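Alpha-galactosidase (Umbelopsis vinacea, PDB 3A5V) catalyses the hydrolysis of terminal alpha-galactosyl residues as a tetrameric, N-glycosylated glycoside hydrolase of family 27. Local coordinates at residues D189-F194 and G212-V217; D240-G245 and V256-W261; M11-W16 and L270-T275; N46-D51 and L86-G91; W184-D189 and N222-V227. All blocks are in the same frame, centred on the assembly; numbering follows the deposited sequence.

Interaction 1. Residues D189-F194 and G212-V217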
# COMPACT_ATOMS: atom_id res chain seq x y z
N ASP A 189 17.72 10.71 -1.57
CA ASP A 189 18.83 11.54 -2.04
C ASP A 189 19.61 10.84 -3.15
O ASP A 189 19.87 9.64 -3.08
CB ASP A 189 19.84 11.87 -0.92
CG ASP A 189 19.20 12.48 0.32
OD1 ASP A 189 17.98 12.78 0.36
OD2 ASP A 189 19.96 12.65 1.29
N VAL A 190 20.02 11.62 -4.15
CA VAL A 190 20.95 11.15 -5.16
C VAL A 190 22.32 10.92 -4.50
O VAL A 190 22.61 11.49 -3.45
CB VAL A 190 21.04 12.17 -6.36
CG1 VAL A 190 21.81 13.48 -5.96
CG2 VAL A 190 21.64 11.50 -7.59
N TYR A 191 23.12 10.04 -5.08
CA TYR A 191 24.54 9.99 -4.77
C TYR A 191 25.36 9.99 -6.06
O TYR A 191 24.79 9.90 -7.16
CB TYR A 191 24.92 8.83 -3.85
CG TYR A 191 24.88 7.42 -4.42
CD1 TYR A 191 23.79 6.94 -5.16
CD2 TYR A 191 25.91 6.52 -4.11
CE1 TYR A 191 23.76 5.59 -5.63
CE2 TYR A 191 25.90 5.21 -4.55
CZ TYR A 191 24.82 4.75 -5.31
OH TYR A 191 24.85 3.44 -5.72
N ASP A 192 26.68 10.09 -5.90
CA ASP A 192 27.57 10.32 -7.04
C ASP A 192 27.80 9.02 -7.79
O ASP A 192 28.93 8.49 -7.82
CB ASP A 192 28.89 10.94 -6.55
CG ASP A 192 29.74 11.50 -7.67
OD1 ASP A 192 29.26 11.63 -8.82
OD2 ASP A 192 30.91 11.82 -7.39
N ASN A 193 26.73 8.48 -8.38
CA ASN A 193 26.78 7.18 -9.02
C ASN A 193 25.68 7.03 -10.07
O ASN A 193 24.51 7.34 -9.81
CB ASN A 193 26.65 6.09 -7.95
CG ASN A 193 27.02 4.72 -8.47
OD1 ASN A 193 26.36 4.19 -9.37
ND2 ASN A 193 28.09 4.13 -7.91
N PHE A 194 26.04 6.54 -11.26
CA PHE A 194 25.08 6.57 -12.38
C PHE A 194 23.92 5.59 -12.27
O PHE A 194 22.78 5.95 -12.58
CB PHE A 194 25.77 6.43 -13.75
CG PHE A 194 24.82 6.57 -14.93
CD1 PHE A 194 24.35 7.84 -15.31
CD2 PHE A 194 24.36 5.45 -15.61
CE1 PHE A 194 23.45 7.99 -16.38
CE2 PHE A 194 23.47 5.57 -16.69
CZ PHE A 194 23.01 6.85 -17.08
N GLY A 212 14.77 6.98 1.66
CA GLY A 212 16.18 6.68 1.91
C GLY A 212 17.16 7.62 1.21
O GLY A 212 16.88 8.81 1.02
N PHE A 213 18.31 7.08 0.85
CA PHE A 213 19.36 7.85 0.16
C PHE A 213 20.22 6.88 -0.64
O PHE A 213 19.88 5.69 -0.73
CB PHE A 213 20.14 8.76 1.14
CG PHE A 213 21.15 8.03 2.04
CD1 PHE A 213 20.83 6.87 2.74
CD2 PHE A 213 22.45 8.58 2.22
CE1 PHE A 213 21.77 6.22 3.58
CE2 PHE A 213 23.40 7.96 3.05
CZ PHE A 213 23.05 6.77 3.75
N ARG A 214 21.32 7.35 -1.24
CA ARG A 214 22.09 6.51 -2.18
C ARG A 214 21.19 5.99 -3.34
O ARG A 214 21.28 4.82 -3.74
CB ARG A 214 22.83 5.38 -1.44
CG ARG A 214 23.88 5.96 -0.47
CD ARG A 214 24.30 5.00 0.66
NE ARG A 214 25.36 5.59 1.49
CZ ARG A 214 25.72 5.15 2.70
NH1 ARG A 214 25.09 4.11 3.25
NH2 ARG A 214 26.68 5.78 3.38
N CYS A 215 20.34 6.87 -3.86
CA CYS A 215 19.57 6.59 -5.08
C CYS A 215 20.39 7.03 -6.30
O CYS A 215 20.76 8.19 -6.40
CB CYS A 215 18.22 7.34 -5.08
SG CYS A 215 17.15 6.92 -3.67
N SER A 216 20.63 6.10 -7.23
CA SER A 216 21.40 6.40 -8.42
C SER A 216 20.66 7.40 -9.34
O SER A 216 19.44 7.63 -9.22
CB SER A 216 21.73 5.11 -9.19
OG SER A 216 20.57 4.62 -9.86
N VAL A 217 21.42 8.00 -10.26
CA VAL A 217 20.82 8.86 -11.30
C VAL A 217 19.65 8.15 -12.01
O VAL A 217 18.54 8.70 -12.09
CB VAL A 217 21.92 9.33 -12.30
CG1 VAL A 217 21.32 10.05 -13.53
CG2 VAL A 217 22.92 10.24 -11.57
O HOH W 1 22.74 9.90 -1.08
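The Tyr191 ring is covered on both faces. One face carries Arg214, whose CB sits 4.0 Å from the ring centroid of Tyr191, almost on the ring normal, a CH-pi contact. The opposite face is covered by CB of Asn193 from its own segment. At the ring edge, near its plane, come Cys215 O and Ser216 N. All this belongs to the long loop between strand 183-185 and helix 217-227 of the (beta/alpha)8 barrel, where residues 189-194 run beside 212-217 and a single beta bridge joins Val190 to Cys215. Tyr191 has CG between its backbone N and carbonyl carbon (chi1 71°), which lays the ring over Arg214; its hydroxyl bonds to Arg196 O. The backbones are tied by Cys215 N to Asp189 O at 2.9 Å and Tyr191 N to Cys215 O at 3.3 Å, the latter donor well above the carbonyl plane. A water takes the N-H of Arg214 and donates to Val190 O. Phe213 CZ sits over the centre of one face of the Arg214 guanidinium, which also makes a cation-pi contact with Tyr347 of a second subunit. Cys215 is fixed by its disulfide to Cys201. Where the loop enters helix 217-227, Val217 N donates to Asn193 O at 3.2 Å, in the carbonyl plane, and Val217 CG1 touches Phe194 CE1 at 4.1 Å.

Interaction 2. Residues D240-G245 and V256-W261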
# COMPACT_ATOMS: atom_id res chain seq x y z
N ASP A 240 16.81 16.49 -6.72
CA ASP A 240 17.96 16.61 -5.81
C ASP A 240 19.14 17.27 -6.56
O ASP A 240 19.05 17.55 -7.76
CB ASP A 240 18.36 15.27 -5.15
CG ASP A 240 19.11 15.44 -3.82
OD1 ASP A 240 19.28 16.59 -3.34
OD2 ASP A 240 19.51 14.42 -3.24
N MET A 241 20.22 17.51 -5.83
CA MET A 241 21.34 18.33 -6.29
C MET A 241 22.16 17.66 -7.38
O MET A 241 22.17 16.43 -7.51
CB MET A 241 22.25 18.65 -5.11
CG MET A 241 21.54 19.43 -4.04
SD MET A 241 22.59 19.84 -2.64
CE MET A 241 22.84 18.21 -1.88
N LEU A 242 22.87 18.48 -8.15
CA LEU A 242 23.75 18.01 -9.21
C LEU A 242 25.09 17.55 -8.62
O LEU A 242 25.71 18.30 -7.86
CB LEU A 242 23.99 19.13 -10.23
CG LEU A 242 22.73 19.52 -11.03
CD1 LEU A 242 22.85 20.93 -11.64
CD2 LEU A 242 22.37 18.47 -12.10
N GLU A 243 25.53 16.35 -8.99
CA GLU A 243 26.80 15.76 -8.54
C GLU A 243 28.01 16.08 -9.45
O GLU A 243 29.13 15.66 -9.17
CB GLU A 243 26.65 14.22 -8.43
CG GLU A 243 25.66 13.77 -7.35
CD GLU A 243 26.26 13.75 -5.94
OE1 GLU A 243 27.46 14.06 -5.77
OE2 GLU A 243 25.52 13.40 -5.00
N VAL A 244 27.76 16.83 -10.53
CA VAL A 244 28.77 17.10 -11.55
C VAL A 244 30.12 17.61 -10.99
O VAL A 244 30.19 18.63 -10.28
CB VAL A 244 28.25 18.10 -12.61
CG1 VAL A 244 29.30 18.25 -13.74
CG2 VAL A 244 26.88 17.62 -13.18
N GLY A 245 31.18 16.86 -11.27
CA GLY A 245 32.51 17.25 -10.84
C GLY A 245 33.00 16.51 -9.62
O GLY A 245 34.19 16.59 -9.27
N VAL A 256 24.38 13.13 -18.90
CA VAL A 256 23.04 12.56 -18.84
C VAL A 256 22.25 13.11 -17.65
O VAL A 256 21.11 13.55 -17.78
CB VAL A 256 23.11 11.00 -18.77
CG1 VAL A 256 21.67 10.38 -18.61
CG2 VAL A 256 23.72 10.51 -20.01
N HIS A 257 22.90 13.07 -16.50
CA HIS A 257 22.38 13.56 -15.23
C HIS A 257 21.92 15.02 -15.39
O HIS A 257 20.74 15.34 -15.17
CB HIS A 257 23.51 13.35 -14.20
CG HIS A 257 23.33 14.01 -12.87
ND1 HIS A 257 22.14 14.01 -12.17
CD2 HIS A 257 24.24 14.61 -12.05
CE1 HIS A 257 22.31 14.61 -11.01
NE2 HIS A 257 23.58 14.98 -10.91
N TYR A 258 22.82 15.89 -15.86
CA TYR A 258 22.48 17.30 -16.03
C TYR A 258 21.34 17.51 -17.05
O TYR A 258 20.41 18.30 -16.82
CB TYR A 258 23.73 18.10 -16.44
CG TYR A 258 23.55 19.60 -16.36
CD1 TYR A 258 22.97 20.30 -17.41
CD2 TYR A 258 23.94 20.31 -15.22
CE1 TYR A 258 22.76 21.67 -17.35
CE2 TYR A 258 23.75 21.71 -15.15
CZ TYR A 258 23.16 22.37 -16.23
OH TYR A 258 22.97 23.75 -16.20
N THR A 259 21.43 16.83 -18.18
CA THR A 259 20.43 16.95 -19.26
C THR A 259 19.01 16.64 -18.78
O THR A 259 18.07 17.38 -19.07
CB THR A 259 20.78 15.99 -20.43
OG1 THR A 259 22.06 16.34 -20.99
CG2 THR A 259 19.68 16.03 -21.53
N ILE A 260 18.86 15.51 -18.09
CA ILE A 260 17.54 15.07 -17.65
C ILE A 260 17.00 15.98 -16.55
O ILE A 260 15.84 16.36 -16.59
CB ILE A 260 17.51 13.56 -17.23
CG1 ILE A 260 17.90 12.64 -18.42
CG2 ILE A 260 16.14 13.15 -16.68
CD1 ILE A 260 16.95 12.72 -19.65
N TRP A 261 17.84 16.34 -15.57
CA TRP A 261 17.44 17.32 -14.54
C TRP A 261 16.99 18.64 -15.22
O TRP A 261 15.95 19.21 -14.87
CB TRP A 261 18.62 17.62 -13.62
CG TRP A 261 18.76 16.72 -12.37
CD1 TRP A 261 18.91 17.16 -11.09
CD2 TRP A 261 18.78 15.27 -12.29
NE1 TRP A 261 19.03 16.11 -10.22
CE2 TRP A 261 18.96 14.93 -10.93
CE3 TRP A 261 18.66 14.23 -13.24
CZ2 TRP A 261 19.01 13.60 -10.47
CZ3 TRP A 261 18.72 12.88 -12.78
CH2 TRP A 261 18.89 12.59 -11.40
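Leu242 pushes its two methyls among three aromatic side chains of helix 251-263. Its CD2 lies over one face of the His257 imidazole, 4.1 Å from the ring centroid. The same methyl reaches Trp261 CD1 at 3.8 Å, the two side chains lying antiparallel. Leu242 CD1 meets Tyr258 CE2 at 3.7 Å. Val244 CG2 adds a looser touch on His257 CD2. His257 and Trp261 are one helical turn apart, and ND1 of His257 stands above the centre of the indole. His257 has CG anti to the backbone N (chi1 169°), which carries the ring out to the loop. There NE2 accepts the N-H of Glu243 at 3.1 Å, nearly straight at 171° and exactly in the imidazole plane. Residues 240-245 lie in the loop between strand 236-238 and helix 251-263 of the (beta/alpha)8 barrel, and the helix packs back on them. Replacing His257 by an alanine would probably leave the Glu243 N-H without its acceptor and open a gap beside Leu242 CD2. Trp261 NE1 gives the second polar tie, to Asp240 O at 2.9 Å; this oxygen lies in the indole plane, while the donor stands above the carbonyl plane. Met241 O faces the imidazole edge but has no hydrogen-bond partner. The hydroxyl of Tyr258 bonds to that of Tyr45. Asp240 OD2 accepts from Val190 N.

Interaction 3. Residues M11-W16 and L270-T275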
# COMPACT_ATOMS: atom_id res chain seq x y z
N MET A 11 17.92 28.04 -9.52
CA MET A 11 19.27 27.58 -9.78
C MET A 11 20.17 28.13 -8.68
O MET A 11 19.95 29.24 -8.18
CB MET A 11 19.76 28.05 -11.15
CG MET A 11 18.89 27.60 -12.34
SD MET A 11 19.38 28.34 -13.92
CE MET A 11 21.11 27.78 -14.06
N GLY A 12 21.20 27.38 -8.31
CA GLY A 12 22.04 27.80 -7.19
C GLY A 12 23.07 26.76 -6.82
O GLY A 12 23.47 25.93 -7.65
N TRP A 13 23.50 26.83 -5.57
CA TRP A 13 24.57 25.98 -5.03
C TRP A 13 24.32 25.80 -3.52
O TRP A 13 23.82 26.72 -2.85
CB TRP A 13 25.93 26.64 -5.30
CG TRP A 13 27.10 25.93 -4.64
CD1 TRP A 13 27.83 24.90 -5.15
CD2 TRP A 13 27.64 26.22 -3.36
NE1 TRP A 13 28.82 24.53 -4.25
CE2 TRP A 13 28.72 25.33 -3.14
CE3 TRP A 13 27.31 27.16 -2.35
CZ2 TRP A 13 29.48 25.34 -1.95
CZ3 TRP A 13 28.07 27.18 -1.18
CH2 TRP A 13 29.14 26.26 -0.99
N ASN A 14 24.69 24.63 -3.01
CA ASN A 14 24.39 24.20 -1.64
C ASN A 14 25.68 23.71 -0.96
O ASN A 14 26.49 23.03 -1.58
CB ASN A 14 23.30 23.09 -1.69
CG ASN A 14 23.02 22.47 -0.34
OD1 ASN A 14 23.85 21.74 0.20
ND2 ASN A 14 21.84 22.76 0.22
N THR A 15 25.86 24.09 0.32
CA THR A 15 27.11 23.83 1.07
C THR A 15 27.39 22.37 1.43
O THR A 15 28.54 22.04 1.73
CB THR A 15 27.15 24.58 2.42
OG1 THR A 15 26.08 24.12 3.27
CG2 THR A 15 27.08 26.13 2.23
N TRP A 16 26.37 21.51 1.40
CA TRP A 16 26.50 20.18 2.03
C TRP A 16 27.60 19.28 1.46
O TRP A 16 28.48 18.83 2.20
CB TRP A 16 25.17 19.39 2.12
CG TRP A 16 25.42 18.13 2.93
CD1 TRP A 16 25.61 16.86 2.45
CD2 TRP A 16 25.65 18.07 4.35
NE1 TRP A 16 25.89 16.00 3.50
CE2 TRP A 16 25.92 16.71 4.67
CE3 TRP A 16 25.61 19.02 5.38
CZ2 TRP A 16 26.17 16.29 5.98
CZ3 TRP A 16 25.86 18.60 6.69
CH2 TRP A 16 26.14 17.25 6.97
N LEU A 270 23.64 23.17 -7.59
CA LEU A 270 24.97 22.57 -7.63
C LEU A 270 25.37 22.00 -6.27
O LEU A 270 25.28 22.68 -5.25
CB LEU A 270 26.01 23.59 -8.13
CG LEU A 270 25.81 24.10 -9.58
CD1 LEU A 270 26.68 25.35 -9.84
CD2 LEU A 270 26.12 23.00 -10.63
N GLY A 271 25.80 20.74 -6.26
CA GLY A 271 26.12 20.04 -5.00
C GLY A 271 27.58 19.62 -5.11
O GLY A 271 27.91 18.44 -4.90
N ASN A 272 28.42 20.58 -5.48
CA ASN A 272 29.81 20.33 -5.88
C ASN A 272 30.78 21.41 -5.37
O ASN A 272 30.42 22.21 -4.51
CB ASN A 272 29.90 20.20 -7.42
CG ASN A 272 29.55 21.50 -8.15
OD1 ASN A 272 29.18 22.51 -7.53
ND2 ASN A 272 29.64 21.47 -9.47
N ASP A 273 32.01 21.42 -5.91
CA ASP A 273 33.01 22.43 -5.53
C ASP A 273 32.99 23.57 -6.56
O ASP A 273 33.17 23.32 -7.76
CB ASP A 273 34.40 21.79 -5.43
CG ASP A 273 35.50 22.79 -5.05
OD1 ASP A 273 35.24 23.88 -4.49
OD2 ASP A 273 36.67 22.46 -5.31
N VAL A 274 32.73 24.79 -6.09
CA VAL A 274 32.71 25.96 -7.00
C VAL A 274 34.01 26.76 -6.93
O VAL A 274 34.18 27.72 -7.69
CB VAL A 274 31.48 26.91 -6.75
CG1 VAL A 274 30.19 26.28 -7.27
CG2 VAL A 274 31.36 27.28 -5.26
N THR A 275 34.92 26.37 -6.05
CA THR A 275 36.19 27.11 -5.90
C THR A 275 37.31 26.61 -6.82
O THR A 275 38.33 27.28 -6.98
CB THR A 275 36.69 27.13 -4.42
OG1 THR A 275 36.99 25.80 -3.99
CG2 THR A 275 35.64 27.78 -3.49
O HOH W 2 28.68 21.43 -2.01
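Two backbone hydrogen bonds join strand 11-14 to Leu270 of strand 268-270, the first and last strands of the (beta/alpha)8 barrel. Leu270 N donates to Gly12 O at 2.8 Å, and Asn14 N donates to Leu270 O at 3.0 Å. Trp13 and Leu270 form the parallel bridge that closes the barrel. A third hydrogen bond uses a side chain. Trp13 NE1 donates to Asn272 O at 2.8 Å, with the oxygen close to the indole plane and the donor above the carbonyl plane. Trp13 has CG anti to the backbone N (chi1 173°), which turns the indole toward the loop after Leu270. The apolar contacts gather on the same ring. Val274 CG2 lies over one face, 4.0 Å from the centroid of the Trp13 five-membered ring. Val274 CG1 meets Trp13 CD1 at 3.5 Å, and Leu270 CB meets Trp13 CD1 at 3.7 Å. A leucine in place of Trp13 would probably leave Asn272 O without its indole donor and Val274 without a flat face to pack on. Trp13 also packs on Ala31 and Ile35 of helix 25-38. The strand seam is thus held by backbone bonds, while one buried indole fixes the turn beyond it through both polar and apolar contact.

Interaction 4. Residues N46-D51 and L86-G91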
# COMPACT_ATOMS: atom_id res chain seq x y z
N ASN A 46 21.97 31.64 -8.75
CA ASN A 46 22.02 32.83 -7.91
C ASN A 46 21.72 32.58 -6.44
O ASN A 46 21.95 33.46 -5.63
CB ASN A 46 21.17 33.97 -8.51
CG ASN A 46 19.65 33.72 -8.40
OD1 ASN A 46 18.88 34.64 -8.08
ND2 ASN A 46 19.24 32.49 -8.61
N TYR A 47 21.22 31.37 -6.09
CA TYR A 47 20.97 31.04 -4.68
C TYR A 47 22.20 30.38 -4.03
O TYR A 47 22.76 29.42 -4.57
CB TYR A 47 19.73 30.15 -4.52
CG TYR A 47 18.40 30.86 -4.72
CD1 TYR A 47 17.83 31.62 -3.69
CD2 TYR A 47 17.69 30.73 -5.92
CE1 TYR A 47 16.61 32.28 -3.87
CE2 TYR A 47 16.48 31.38 -6.13
CZ TYR A 47 15.93 32.14 -5.09
OH TYR A 47 14.72 32.75 -5.28
N VAL A 48 22.62 30.90 -2.88
CA VAL A 48 23.69 30.28 -2.07
C VAL A 48 23.01 29.71 -0.83
O VAL A 48 22.56 30.45 0.05
CB VAL A 48 24.82 31.29 -1.66
CG1 VAL A 48 25.87 30.60 -0.72
CG2 VAL A 48 25.51 31.90 -2.91
N ILE A 49 22.92 28.39 -0.76
CA ILE A 49 22.08 27.74 0.24
C ILE A 49 22.95 27.11 1.31
O ILE A 49 23.78 26.25 1.03
CB ILE A 49 21.15 26.66 -0.41
CG1 ILE A 49 20.26 27.32 -1.49
CG2 ILE A 49 20.30 25.95 0.66
CD1 ILE A 49 19.91 26.38 -2.66
N ILE A 50 22.76 27.58 2.55
CA ILE A 50 23.49 27.06 3.69
C ILE A 50 22.73 25.82 4.17
O ILE A 50 21.56 25.92 4.57
CB ILE A 50 23.57 28.12 4.84
CG1 ILE A 50 24.29 29.40 4.35
CG2 ILE A 50 24.19 27.53 6.12
CD1 ILE A 50 24.21 30.60 5.36
N ASP A 51 23.37 24.65 4.09
CA ASP A 51 22.69 23.39 4.43
C ASP A 51 22.77 23.11 5.95
O ASP A 51 22.90 24.05 6.74
CB ASP A 51 23.23 22.22 3.58
CG ASP A 51 22.22 21.10 3.42
OD1 ASP A 51 21.25 21.30 2.65
OD2 ASP A 51 22.38 20.04 4.08
N LEU A 86 26.86 40.69 -3.37
CA LEU A 86 27.41 40.04 -4.55
C LEU A 86 26.36 39.86 -5.64
O LEU A 86 26.66 39.37 -6.73
CB LEU A 86 28.02 38.68 -4.18
CG LEU A 86 29.29 38.71 -3.33
CD1 LEU A 86 29.52 37.39 -2.64
CD2 LEU A 86 30.47 39.06 -4.25
N GLY A 87 25.12 40.28 -5.35
CA GLY A 87 24.02 40.12 -6.31
C GLY A 87 23.45 38.70 -6.24
O GLY A 87 22.87 38.20 -7.20
N LEU A 88 23.63 38.05 -5.09
CA LEU A 88 23.18 36.68 -4.89
C LEU A 88 22.07 36.63 -3.85
O LEU A 88 21.87 37.60 -3.10
CB LEU A 88 24.36 35.80 -4.46
CG LEU A 88 25.46 35.59 -5.53
CD1 LEU A 88 26.75 35.07 -4.90
CD2 LEU A 88 24.99 34.64 -6.67
N LYS A 89 21.35 35.52 -3.78
CA LYS A 89 20.33 35.33 -2.75
C LYS A 89 20.78 34.25 -1.75
O LYS A 89 21.57 33.38 -2.11
CB LYS A 89 18.99 34.99 -3.39
CG LYS A 89 18.29 36.21 -4.04
CD LYS A 89 17.08 35.77 -4.86
CE LYS A 89 16.48 36.92 -5.69
NZ LYS A 89 15.97 37.95 -4.76
N ALA A 90 20.27 34.30 -0.52
CA ALA A 90 20.73 33.38 0.53
C ALA A 90 19.64 32.40 0.92
O ALA A 90 18.47 32.77 1.08
CB ALA A 90 21.23 34.14 1.77
N GLY A 91 20.03 31.14 1.08
CA GLY A 91 19.12 30.09 1.55
C GLY A 91 19.59 29.50 2.87
O GLY A 91 20.78 29.59 3.22
O HOH W 3 20.07 37.34 -7.40
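Tyr47 and Lys89 lie alongside each other across two parallel strands, their ends leading in one direction. They belong to a beta-alpha-beta unit of the (beta/alpha)8 barrel: strand 47-49, helix 76-85 and strand 89-95. Both side chains place CG anti to the carbonyl carbon (chi1 -74° and -75°), which keeps them alongside each other. Lys89 CB lies 3.6 Å from Tyr47 CD1, and Lys89 CD 3.7 Å from Tyr47 CE1. The lysine stays extended to CE and bends only at its last torsion. Asn46 also lies beside Lys89; its OD1 accepts a hydrogen bond from a water that also donates to Gly87 O. On the other face Val48 CG2 meets Leu88 CD1 at 3.9 Å. Leu88 CD2 folds against Asn46 O at 3.4 Å. Ala90 shares this face and packs on Val80 of helix 76-85. Gly91 stands next to Ile49, where a CB would run into Ile49 CG1. The backbones make the regular parallel ladder: Lys89 N to Asn46 O, Val48 N to Lys89 O, and Gly91 N to Val48 O. Its last rung is Ile50 N to Gly91 O at 2.9 Å, with the donor 57° out of the carbonyl plane.

Interaction 5. Residues W184-D189 and N222-V227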
# COMPACT_ATOMS: atom_id res chain seq x y z
N TRP A 184 9.42 20.45 -4.63
CA TRP A 184 9.36 19.33 -3.70
C TRP A 184 10.26 18.21 -4.21
O TRP A 184 10.15 17.77 -5.36
CB TRP A 184 7.91 18.83 -3.50
CG TRP A 184 7.13 18.84 -4.76
CD1 TRP A 184 7.07 17.83 -5.70
CD2 TRP A 184 6.36 19.93 -5.28
NE1 TRP A 184 6.29 18.24 -6.77
CE2 TRP A 184 5.84 19.51 -6.53
CE3 TRP A 184 6.04 21.21 -4.80
CZ2 TRP A 184 5.01 20.34 -7.31
CZ3 TRP A 184 5.22 22.04 -5.59
CH2 TRP A 184 4.72 21.60 -6.83
N ARG A 185 11.19 17.79 -3.36
CA ARG A 185 11.94 16.56 -3.58
C ARG A 185 10.98 15.40 -3.83
O ARG A 185 9.96 15.24 -3.13
CB ARG A 185 12.87 16.28 -2.40
CG ARG A 185 14.10 17.25 -2.37
CD ARG A 185 15.26 16.74 -3.32
NE ARG A 185 15.54 15.36 -2.93
CZ ARG A 185 16.22 15.01 -1.84
NH1 ARG A 185 16.81 15.93 -1.08
NH2 ARG A 185 16.30 13.72 -1.52
N ILE A 186 11.28 14.61 -4.87
CA ILE A 186 10.38 13.51 -5.23
C ILE A 186 10.91 12.13 -4.85
O ILE A 186 10.20 11.14 -5.00
CB ILE A 186 10.07 13.51 -6.75
CG1 ILE A 186 11.38 13.33 -7.54
CG2 ILE A 186 9.30 14.81 -7.11
CD1 ILE A 186 11.19 12.80 -8.94
N SER A 187 12.15 12.07 -4.38
CA SER A 187 12.82 10.79 -4.15
C SER A 187 13.81 10.90 -3.00
O SER A 187 14.12 12.01 -2.55
CB SER A 187 13.55 10.36 -5.45
OG SER A 187 14.72 11.14 -5.61
N GLY A 188 14.30 9.75 -2.53
CA GLY A 188 15.50 9.72 -1.68
C GLY A 188 16.70 10.37 -2.36
O GLY A 188 16.71 10.57 -3.59
N ASP A 189 17.72 10.71 -1.57
CA ASP A 189 18.83 11.54 -2.04
C ASP A 189 19.61 10.84 -3.15
O ASP A 189 19.87 9.64 -3.08
CB ASP A 189 19.84 11.87 -0.92
CG ASP A 189 19.20 12.48 0.32
OD1 ASP A 189 17.98 12.78 0.36
OD2 ASP A 189 19.96 12.65 1.29
N ASN A 222 13.73 7.14 -13.24
CA ASN A 222 12.56 6.26 -13.38
C ASN A 222 11.41 6.67 -12.47
O ASN A 222 10.24 6.42 -12.78
CB ASN A 222 12.97 4.78 -13.22
CG ASN A 222 13.87 4.29 -14.37
OD1 ASN A 222 13.70 4.70 -15.52
ND2 ASN A 222 14.84 3.42 -14.05
N LYS A 223 11.72 7.33 -11.36
CA LYS A 223 10.69 7.93 -10.49
C LYS A 223 10.13 9.23 -11.04
O LYS A 223 8.91 9.47 -11.01
CB LYS A 223 11.24 8.17 -9.07
CG LYS A 223 11.55 6.86 -8.33
CD LYS A 223 12.47 7.08 -7.11
CE LYS A 223 12.61 5.75 -6.35
NZ LYS A 223 13.74 5.77 -5.35
N ALA A 224 11.02 10.09 -11.53
CA ALA A 224 10.62 11.41 -12.01
C ALA A 224 9.63 11.38 -13.17
O ALA A 224 8.78 12.27 -13.28
CB ALA A 224 11.86 12.21 -12.42
N VAL A 225 9.77 10.38 -14.06
CA VAL A 225 8.95 10.37 -15.29
C VAL A 225 7.45 10.20 -14.99
O VAL A 225 6.60 10.62 -15.81
CB VAL A 225 9.42 9.31 -16.34
CG1 VAL A 225 10.88 9.60 -16.80
CG2 VAL A 225 9.26 7.87 -15.80
N ALA A 226 7.13 9.60 -13.84
CA ALA A 226 5.73 9.45 -13.40
C ALA A 226 5.10 10.76 -12.93
O ALA A 226 3.90 10.93 -13.06
CB ALA A 226 5.59 8.37 -12.27
N VAL A 227 5.91 11.67 -12.40
CA VAL A 227 5.35 12.86 -11.72
C VAL A 227 5.53 14.19 -12.47
O VAL A 227 4.97 15.22 -12.07
CB VAL A 227 5.82 12.96 -10.23
CG1 VAL A 227 5.41 11.69 -9.46
CG2 VAL A 227 7.37 13.16 -10.12
O HOH W 4 13.16 7.19 -3.12
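Ile186 meets the helix with both ends of its branched side chain. Its CD1 presses on Ala224, 3.4 Å from CA and 3.6 Å from CB of that residue; the first distance is tighter than usual for two carbons. Its CG2 touches Val227 CG2 at 3.9 Å. Ile186 has CG1 between its backbone N and carbonyl carbon (chi1 61°), and chi2 near 158° carries CD1 out to Ala224. Ser187 makes the next contact. In one of its two conformers, its CB lies 3.8 Å from CD of Lys223, whose chain is extended beyond CG. No direct hydrogen bond joins the two segments. A water bridges them instead, accepting from Gly188 N and from Lys223 NZ, the latter at 2.7 Å. The ammonium group also donates to Asn219 OD1 and Cys203 O, so its place is set from several sides.

Behind this shell Arg185 spans the turn. Its NH2 donates to Asp189 OD1 at 2.7 Å, a salt bridge that meets the carboxylate on its anti side. The same nitrogen donates to Ser187 O. These two bonds link Arg185 to Ser187 and Asp189 across the turn that carries Ile186. Leu210 of a third subunit packs on Val227. In the (beta/alpha)8 barrel this contact sets the end of strand 183-185 against helix 217-227, with strand 236-238 next to it in the sheet and Trp174 of helix 173-176 packing on both Ile186 and Val227.

All five contacts lie in the barrel domain. Interactions 3 and 4 share its sheet: strands 11-14 and 47-49 are neighbours there, and both use backbone bonds between parallel strands, interaction 3 adding a side-chain bond from an indole. Interaction 5 reaches the same sheet but joins strand end to helix by apolar packing and a water. Interaction 2 is equally buried, yet side-chain donors and acceptors meet loop backbone. It touches interaction 3 through Leu242 O and Gly271 N. Interactions 1 and 5 both touch other subunits; only interaction 1 is partly buried, and its loop bonds are less regular. Interactions 1 and 5 share Asp189; Asp240 OD2 links interactions 1 and 2.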